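PDB 5GXX: glucanase, which probably hydrolyses internal beta-1,4-glucosidic bonds of cellulose, as a family 9 endoglucanase of the Clostridium thermocellum cellulosome. Local coordinates for residues Y73-D78 against Y315-N320; K327-A332 against L422-A427. The protein carries 1 engineered substitution. All coordinates share one frame; numbering follows the deposited sequence. Where two conformers were deposited one is given.

Contact 1 (Y73-D78 against Y315-N320); sequences YEYGDD and YADSIN
The phenol ring of Tyr75 reaches Asp317 edge-on, so that Asp317 OD2 lies near the ring plane beyond the hydroxyl and covers neither face. One face is taken by the preceding residue, with Glu74 CB 3.5 Å above the ring plane and over its centre. The methylene CD of Arg424 lies on the other face, near CZ. Asp78 OD2 comes to the edge in the ring plane, on the CD1 side.

Tyr75 sits at the C-terminal part of helix 58-75, and its CG is anti to the carbonyl carbon (chi1 -57°), which carries the hydroxyl across to helix 301-318. There Tyr75 OH donates to Asp317 OD2 at 2.6 Å. The ring and carboxylate planes stand 85° apart, and the phenol uses the anti side of OD2, 23° out of the carboxylate plane. Tyr75 CZ follows, 3.5 Å from Asp317 OD2. Phe310, Phe313 and Val314 of helix 301-318 also pack against Tyr75.

The same OD2 forms a salt bridge with Arg424 NE, and Glu74 OE2 is paired with Arg258, so both nearby acids have a basic partner. A buried phenol thus spends its proton on a carboxylate that also faces a guanidinium, which would probably favour the ionised form of Asp317 and fix the rotation of the tyrosine hydroxyl.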
ATOM      1  N   TYR A  73      36.731 -17.101  41.838  1.00 16.44           N
ATOM      2  CA  TYR A  73      37.372 -16.770  43.110  1.00 17.24           C
ATOM      3  C   TYR A  73      37.169 -17.868  44.148  1.00 18.66           C
ATOM      4  O   TYR A  73      38.085 -18.194  44.899  1.00 19.86           O
ATOM      5  CB  TYR A  73      36.868 -15.413  43.626  1.00 18.22           C
ATOM      6  CG  TYR A  73      37.480 -14.933  44.922  1.00 17.56           C
ATOM      7  CD1 TYR A  73      38.685 -14.219  44.938  1.00 18.89           C
ATOM      8  CD2 TYR A  73      36.835 -15.147  46.133  1.00 18.13           C
ATOM      9  CE1 TYR A  73      39.238 -13.769  46.136  1.00 19.11           C
ATOM     10  CE2 TYR A  73      37.372 -14.696  47.327  1.00 16.85           C
ATOM     11  CZ  TYR A  73      38.582 -14.012  47.323  1.00 17.62           C
ATOM     12  OH  TYR A  73      39.092 -13.579  48.531  1.00 22.46           O
ATOM     13  N   GLU A  74      35.983 -18.467  44.159  1.00 17.79           N
ATOM     14  CA  GLU A  74      35.677 -19.516  45.138  1.00 18.75           C
ATOM     15  C   GLU A  74      36.123 -20.899  44.700  1.00 19.39           C
ATOM     16  O   GLU A  74      36.617 -21.679  45.518  1.00 18.52           O
ATOM     17  CB  GLU A  74      34.167 -19.581  45.388  1.00 18.99           C
ATOM     18  CG  GLU A  74      33.601 -18.290  45.963  1.00 20.16           C
ATOM     19  CD  GLU A  74      34.129 -17.961  47.337  1.00 20.05           C
ATOM     20  OE1 GLU A  74      34.652 -18.861  48.043  1.00 20.81           O
ATOM     21  OE2 GLU A  74      34.004 -16.788  47.744  1.00 19.89           O
ATOM     22  N   TYR A  75      35.918 -21.201  43.424  1.00 19.88           N
ATOM     23  CA  TYR A  75      35.917 -22.582  42.961  1.00 21.00           C
ATOM     24  C   TYR A  75      36.821 -22.805  41.746  1.00 22.58           C
ATOM     25  O   TYR A  75      36.896 -23.916  41.223  1.00 23.86           O
ATOM     26  CB  TYR A  75      34.457 -23.084  42.779  1.00 20.16           C
ATOM     27  CG  TYR A  75      33.615 -22.980  44.057  1.00 21.03           C
ATOM     28  CD1 TYR A  75      34.069 -23.521  45.259  1.00 22.63           C
ATOM     29  CD2 TYR A  75      32.352 -22.362  44.065  1.00 23.13           C
ATOM     30  CE1 TYR A  75      33.334 -23.423  46.436  1.00 24.95           C
ATOM     31  CE2 TYR A  75      31.603 -22.256  45.252  1.00 22.18           C
ATOM     32  CZ  TYR A  75      32.100 -22.793  46.430  1.00 24.80           C
ATOM     33  OH  TYR A  75      31.407 -22.722  47.631  1.00 23.47           O
ATOM     34  N   GLY A  76      37.545 -21.780  41.293  1.00 23.45           N
ATOM     35  CA  GLY A  76      38.372 -21.911  40.089  1.00 26.36           C
ATOM     36  C   GLY A  76      39.388 -23.043  40.128  1.00 27.65           C
ATOM     37  O   GLY A  76      39.579 -23.758  39.142  1.00 27.05           O
ATOM     38  N   ASP A  77      40.038 -23.207  41.276  1.00 30.34           N
ATOM     39  CA  ASP A  77      40.997 -24.296  41.475  1.00 33.23           C
ATOM     40  C   ASP A  77      40.330 -25.657  41.594  1.00 33.40           C
ATOM     41  O   ASP A  77      40.965 -26.688  41.370  1.00 34.98           O
ATOM     42  CB  ASP A  77      41.794 -24.083  42.762  1.00 34.13           C
ATOM     43  CG  ASP A  77      42.789 -22.948  42.658  1.00 37.74           C
ATOM     44  OD1 ASP A  77      43.288 -22.672  41.545  1.00 38.36           O
ATOM     45  OD2 ASP A  77      43.066 -22.345  43.716  1.00 41.77           O
ATOM     46  N   ASP A  78      39.062 -25.654  41.985  1.00 32.54           N
ATOM     47  CA  ASP A  78      38.374 -26.884  42.353  1.00 32.65           C
ATOM     48  C   ASP A  78      37.684 -27.573  41.176  1.00 32.26           C
ATOM     49  O   ASP A  78      37.128 -28.661  41.332  1.00 32.39           O
ATOM     50  CB  ASP A  78      37.388 -26.604  43.492  1.00 31.59           C
ATOM     51  CG  ASP A  78      38.073 -26.087  44.740  1.00 35.04           C
ATOM     52  OD1 ASP A  78      39.159 -26.612  45.078  1.00 36.77           O
ATOM     53  OD2 ASP A  78      37.526 -25.167  45.389  1.00 35.74           O
ATOM     54  N   TYR A 315      28.416 -19.659  51.706  1.00 14.31           N
ATOM     55  CA  TYR A 315      28.271 -19.451  53.133  1.00 16.07           C
ATOM     56  C   TYR A 315      28.458 -20.765  53.896  1.00 16.18           C
ATOM     57  O   TYR A 315      29.212 -20.823  54.870  1.00 16.18           O
ATOM     58  CB  TYR A 315      26.939 -18.782  53.484  1.00 14.99           C
ATOM     59  CG  TYR A 315      26.915 -18.432  54.957  1.00 12.95           C
ATOM     60  CD1 TYR A 315      27.782 -17.452  55.473  1.00 13.87           C
ATOM     61  CD2 TYR A 315      26.056 -19.098  55.841  1.00 12.50           C
ATOM     62  CE1 TYR A 315      27.813 -17.161  56.822  1.00 14.78           C
ATOM     63  CE2 TYR A 315      26.067 -18.792  57.205  1.00 15.25           C
ATOM     64  CZ  TYR A 315      26.940 -17.821  57.678  1.00 15.60           C
ATOM     65  OH  TYR A 315      26.975 -17.496  59.016  1.00 17.23           O
ATOM     66  N   ALA A 316      27.802 -21.825  53.444  1.00 16.34           N
ATOM     67  CA  ALA A 316      27.954 -23.127  54.094  1.00 17.57           C
ATOM     68  C   ALA A 316      29.412 -23.575  54.119  1.00 18.33           C
ATOM     69  O   ALA A 316      29.890 -24.101  55.117  1.00 16.83           O
ATOM     70  CB  ALA A 316      27.095 -24.173  53.399  1.00 17.28           C
ATOM     71  N   ASP A 317      30.126 -23.371  53.019  1.00 18.14           N
ATOM     72  CA  ASP A 317      31.529 -23.769  52.958  1.00 19.64           C
ATOM     73  C   ASP A 317      32.429 -22.950  53.872  1.00 20.67           C
ATOM     74  O   ASP A 317      33.555 -23.377  54.167  1.00 22.26           O
ATOM     75  CB  ASP A 317      32.040 -23.648  51.524  1.00 19.39           C
ATOM     76  CG  ASP A 317      31.588 -24.794  50.649  1.00 20.13           C
ATOM     77  OD1 ASP A 317      31.145 -25.827  51.201  1.00 23.88           O
ATOM     78  OD2 ASP A 317      31.682 -24.661  49.412  1.00 21.59           O
ATOM     79  N   SER A 318      31.947 -21.792  54.316  1.00 20.08           N
ATOM     80  CA  SER A 318      32.768 -20.859  55.090  0.50 20.42           C
ATOM     81  C   SER A 318      32.544 -20.969  56.596  1.00 21.13           C
ATOM     82  O   SER A 318      33.206 -20.272  57.369  1.00 23.31           O
ATOM     83  CB  SER A 318      32.497 -19.419  54.657  0.50 20.50           C
ATOM     84  OG  SER A 318      31.270 -18.964  55.196  0.50 18.56           O
ATOM     85  N   ILE A 319      31.602 -21.816  56.997  1.00 20.67           N
ATOM     86  CA  ILE A 319      31.266 -22.009  58.403  1.00 21.75           C
ATOM     87  C   ILE A 319      31.489 -23.452  58.834  1.00 21.84           C
ATOM     88  O   ILE A 319      31.661 -24.340  57.998  1.00 22.71           O
ATOM     89  CB  ILE A 319      29.805 -21.599  58.726  1.00 21.24           C
ATOM     90  CG1 ILE A 319      28.781 -22.498  58.017  1.00 20.73           C
ATOM     91  CG2 ILE A 319      29.582 -20.125  58.411  1.00 23.91           C
ATOM     92  CD1 ILE A 319      27.345 -22.268  58.435  1.00 21.72           C
ATOM     93  N   ASN A 320      31.442 -23.678  60.144  1.00 21.95           N
ATOM     94  CA  ASN A 320      31.698 -24.997  60.717  1.00 23.89           C
ATOM     95  C   ASN A 320      30.502 -25.746  61.295  1.00 23.08           C
ATOM     96  O   ASN A 320      30.551 -26.968  61.402  1.00 24.92           O
ATOM     97  CB  ASN A 320      32.786 -24.903  61.791  1.00 24.23           C
ATOM     98  CG  ASN A 320      34.146 -24.568  61.215  1.00 28.54           C
ATOM     99  OD1 ASN A 320      34.497 -24.997  60.112  1.00 31.57           O
ATOM    100  ND2 ASN A 320      34.926 -23.797  61.964  1.00 30.09           N
TER

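Contact 2 (K327-A332 against L422-A427); sequences KYYNFA and LCRLTA
Helices 322-340 and 412-429 of the catalytic domain, which in family 9 enzymes is an (alpha/alpha)6 barrel, meet here through Tyr329 on one side and the neighbouring pair Arg424 and Leu425 on the other. Tyr329 has CG anti to its own backbone N (chi1 180°), and this extends the ring across the gap between the helices.

The guanidinium comes to the ring's edge, so this is not a cation-pi stack. Tyr329 CE2 is 3.6 Å from Arg424 NH2 and 3.9 Å from Arg424 NH1, and NH2 lies near the ring plane. The two planes are 47° apart. A bend at chi2 (54°) brings the guanidinium across the tyrosine, the two side chains crossing at about a right angle. At the far end of the ring, Leu425 CD2 touches Tyr329 OH at 4.1 Å, a loose van der Waals contact. Phe313 of helix 301-318 meets the tyrosine ring and also packs against Arg424 and Leu425.

Glu428, one turn farther along helix 412-429, ties the pair together: its OE1 accepts a hydrogen bond from Tyr329 OH and forms a salt bridge with Arg424 NH1. Tyr329 OH is further bonded to Tyr429 OH, and Arg424 NE is held by a salt bridge to Asp317 of helix 301-318. The ring's C-H edge, slightly positive, would not attract the cation, so the closeness probably owes more to the shared Glu428, with Asp317 holding the arginine.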
ATOM      1  N   LYS A 327      21.782 -27.701  56.256  1.00 14.07           N
ATOM      2  CA  LYS A 327      20.567 -26.985  55.870  1.00 14.41           C
ATOM      3  C   LYS A 327      20.828 -26.100  54.645  1.00 13.80           C
ATOM      4  O   LYS A 327      20.034 -26.084  53.712  1.00 13.03           O
ATOM      5  CB  LYS A 327      20.026 -26.156  57.037  1.00 15.69           C
ATOM      6  CG  LYS A 327      18.914 -25.180  56.671  1.00 17.13           C
ATOM      7  CD  LYS A 327      18.282 -24.471  57.865  1.00 19.34           C
ATOM      8  CE  LYS A 327      19.273 -23.544  58.540  1.00 16.38           C
ATOM      9  NZ  LYS A 327      18.573 -22.781  59.623  1.00 19.52           N
ATOM     10  N   TYR A 328      21.931 -25.356  54.642  1.00 13.17           N
ATOM     11  CA  TYR A 328      22.161 -24.469  53.501  1.00 12.78           C
ATOM     12  C   TYR A 328      22.602 -25.186  52.237  1.00 14.64           C
ATOM     13  O   TYR A 328      22.183 -24.800  51.144  1.00 14.32           O
ATOM     14  CB  TYR A 328      23.132 -23.341  53.865  1.00 12.15           C
ATOM     15  CG  TYR A 328      22.632 -22.470  54.990  1.00 10.89           C
ATOM     16  CD1 TYR A 328      21.297 -22.108  55.103  1.00 10.88           C
ATOM     17  CD2 TYR A 328      23.519 -21.987  55.948  1.00  9.91           C
ATOM     18  CE1 TYR A 328      20.842 -21.316  56.136  1.00 10.77           C
ATOM     19  CE2 TYR A 328      23.079 -21.196  56.978  1.00 13.38           C
ATOM     20  CZ  TYR A 328      21.749 -20.866  57.084  1.00 12.77           C
ATOM     21  OH  TYR A 328      21.345 -20.071  58.136  1.00 15.08           O
ATOM     22  N   TYR A 329      23.437 -26.218  52.383  1.00 14.02           N
ATOM     23  CA  TYR A 329      23.828 -27.063  51.254  1.00 13.36           C
ATOM     24  C   TYR A 329      22.603 -27.729  50.621  1.00 13.40           C
ATOM     25  O   TYR A 329      22.474 -27.738  49.398  1.00 14.92           O
ATOM     26  CB  TYR A 329      24.818 -28.152  51.700  1.00 13.91           C
ATOM     27  CG  TYR A 329      25.265 -29.076  50.586  1.00 14.92           C
ATOM     28  CD1 TYR A 329      24.521 -30.212  50.236  1.00 15.63           C
ATOM     29  CD2 TYR A 329      26.425 -28.813  49.858  1.00 17.76           C
ATOM     30  CE1 TYR A 329      24.912 -31.062  49.209  1.00 16.52           C
ATOM     31  CE2 TYR A 329      26.824 -29.666  48.831  1.00 16.61           C
ATOM     32  CZ  TYR A 329      26.065 -30.788  48.516  1.00 18.25           C
ATOM     33  OH  TYR A 329      26.462 -31.622  47.501  1.00 20.83           O
ATOM     34  N   ASN A 330      21.712 -28.294  51.434  1.00 12.51           N
ATOM     35  CA  ASN A 330      20.573 -29.031  50.872  1.00 11.86           C
ATOM     36  C   ASN A 330      19.648 -28.078  50.111  1.00 11.89           C
ATOM     37  O   ASN A 330      19.141 -28.409  49.026  1.00 12.30           O
ATOM     38  CB  ASN A 330      19.789 -29.707  52.002  1.00 13.25           C
ATOM     39  CG  ASN A 330      20.456 -30.972  52.525  1.00 15.60           C
ATOM     40  OD1 ASN A 330      21.403 -31.488  51.928  1.00 16.39           O
ATOM     41  ND2 ASN A 330      19.931 -31.486  53.641  1.00 16.59           N
ATOM     42  N   PHE A 331      19.453 -26.898  50.706  1.00 10.42           N
ATOM     43  CA  PHE A 331      18.703 -25.851  49.994  1.00 11.51           C
ATOM     44  C   PHE A 331      19.319 -25.549  48.627  1.00 11.16           C
ATOM     45  O   PHE A 331      18.621 -25.550  47.603  1.00 11.88           O
ATOM     46  CB  PHE A 331      18.610 -24.558  50.821  1.00 11.20           C
ATOM     47  CG  PHE A 331      18.295 -23.349  49.983  1.00  9.18           C
ATOM     48  CD1 PHE A 331      17.007 -23.143  49.501  1.00  9.56           C
ATOM     49  CD2 PHE A 331      19.302 -22.440  49.647  1.00  9.97           C
ATOM     50  CE1 PHE A 331      16.733 -22.061  48.680  1.00 11.09           C
ATOM     51  CE2 PHE A 331      19.030 -21.365  48.813  1.00 10.94           C
ATOM     52  CZ  PHE A 331      17.735 -21.154  48.358  1.00 11.64           C
ATOM     53  N   ALA A 332      20.618 -25.266  48.614  1.00 11.42           N
ATOM     54  CA  ALA A 332      21.284 -24.870  47.376  1.00 10.55           C
ATOM     55  C   ALA A 332      21.176 -25.976  46.318  1.00  9.95           C
ATOM     56  O   ALA A 332      20.771 -25.716  45.185  1.00  9.42           O
ATOM     57  CB  ALA A 332      22.747 -24.534  47.695  1.00 11.71           C
ATOM     58  N   LEU A 422      26.979 -24.265  39.718  1.00 11.38           N
ATOM     59  CA  LEU A 422      27.439 -25.440  38.975  1.00 13.40           C
ATOM     60  C   LEU A 422      28.932 -25.694  39.205  1.00 14.61           C
ATOM     61  O   LEU A 422      29.361 -26.849  39.294  1.00 15.92           O
ATOM     62  CB  LEU A 422      27.138 -25.335  37.479  1.00 13.23           C
ATOM     63  CG  LEU A 422      25.662 -25.307  37.085  1.00 12.32           C
ATOM     64  CD1 LEU A 422      25.486 -24.890  35.616  1.00 12.59           C
ATOM     65  CD2 LEU A 422      25.014 -26.673  37.356  1.00 14.34           C
ATOM     66  N   CYS A 423      29.719 -24.633  39.307  1.00 14.08           N
ATOM     67  CA  CYS A 423      31.124 -24.805  39.705  1.00 15.00           C
ATOM     68  C   CYS A 423      31.237 -25.564  41.028  1.00 15.20           C
ATOM     69  O   CYS A 423      32.028 -26.504  41.128  1.00 15.22           O
ATOM     70  CB  CYS A 423      31.844 -23.467  39.848  1.00 14.14           C
ATOM     71  SG  CYS A 423      32.229 -22.665  38.289  1.00 14.20           S
ATOM     72  N   ARG A 424      30.462 -25.177  42.041  1.00 13.65           N
ATOM     73  CA  ARG A 424      30.489 -25.875  43.322  1.00 14.10           C
ATOM     74  C   ARG A 424      30.106 -27.348  43.176  1.00 14.43           C
ATOM     75  O   ARG A 424      30.745 -28.236  43.761  1.00 14.51           O
ATOM     76  CB  ARG A 424      29.545 -25.183  44.312  1.00 14.05           C
ATOM     77  CG  ARG A 424      29.438 -25.863  45.676  1.00 14.13           C
ATOM     78  CD  ARG A 424      30.811 -26.074  46.320  1.00 15.09           C
ATOM     79  NE  ARG A 424      30.630 -26.610  47.665  1.00 15.58           N
ATOM     80  CZ  ARG A 424      30.286 -27.875  47.919  1.00 16.40           C
ATOM     81  NH1 ARG A 424      30.120 -28.764  46.940  1.00 18.51           N
ATOM     82  NH2 ARG A 424      30.110 -28.262  49.177  1.00 19.93           N
ATOM     83  N   LEU A 425      29.065 -27.625  42.391  1.00 13.23           N
ATOM     84  CA  LEU A 425      28.580 -28.997  42.302  1.00 14.68           C
ATOM     85  C   LEU A 425      29.506 -29.894  41.486  1.00 15.86           C
ATOM     86  O   LEU A 425      29.713 -31.061  41.838  1.00 15.98           O
ATOM     87  CB  LEU A 425      27.139 -29.019  41.798  1.00 13.26           C
ATOM     88  CG  LEU A 425      26.162 -28.643  42.917  1.00 11.54           C
ATOM     89  CD1 LEU A 425      24.856 -28.102  42.339  1.00 12.08           C
ATOM     90  CD2 LEU A 425      25.917 -29.811  43.886  1.00 13.18           C
ATOM     91  N   THR A 426      30.088 -29.369  40.414  1.00 15.44           N
ATOM     92  CA  THR A 426      31.011 -30.196  39.642  1.00 18.07           C
ATOM     93  C   THR A 426      32.302 -30.401  40.426  1.00 18.98           C
ATOM     94  O   THR A 426      32.898 -31.480  40.353  1.00 19.58           O
ATOM     95  CB  THR A 426      31.269 -29.676  38.217  1.00 18.83           C
ATOM     96  OG1 THR A 426      31.930 -30.695  37.454  1.00 22.12           O
ATOM     97  CG2 THR A 426      32.134 -28.436  38.227  1.00 18.34           C
ATOM     98  N   ALA A 427      32.707 -29.405  41.207  1.00 16.70           N
ATOM     99  CA  ALA A 427      33.862 -29.578  42.081  1.00 18.64           C
ATOM    100  C   ALA A 427      33.670 -30.797  42.969  1.00 19.14           C
ATOM    101  O   ALA A 427      34.590 -31.607  43.147  1.00 20.16           O
ATOM    102  CB  ALA A 427      34.067 -28.332  42.936  1.00 17.45           C
TER

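Contact 1 and contact 2 adjoin, with centres 10 Å apart, and Arg424 makes the polar link between them. Its NE lies 2.8 Å from Asp317 OD2 and its CD 3.5 Å from Tyr75 CZ, while its terminal nitrogens belong to contact 2. A second touch brings Ala427 CB to 3.5 Å from Asp78 O. Tyr315 CD2 and Tyr328 CE2 meet at 3.8 Å between helices 301-318 and 322-340, which are consecutive in the chain. Phe313 touches Tyr75 as well as Tyr329. Four helices are thereby drawn together, and neither contact contributes a ligand to either calcium site.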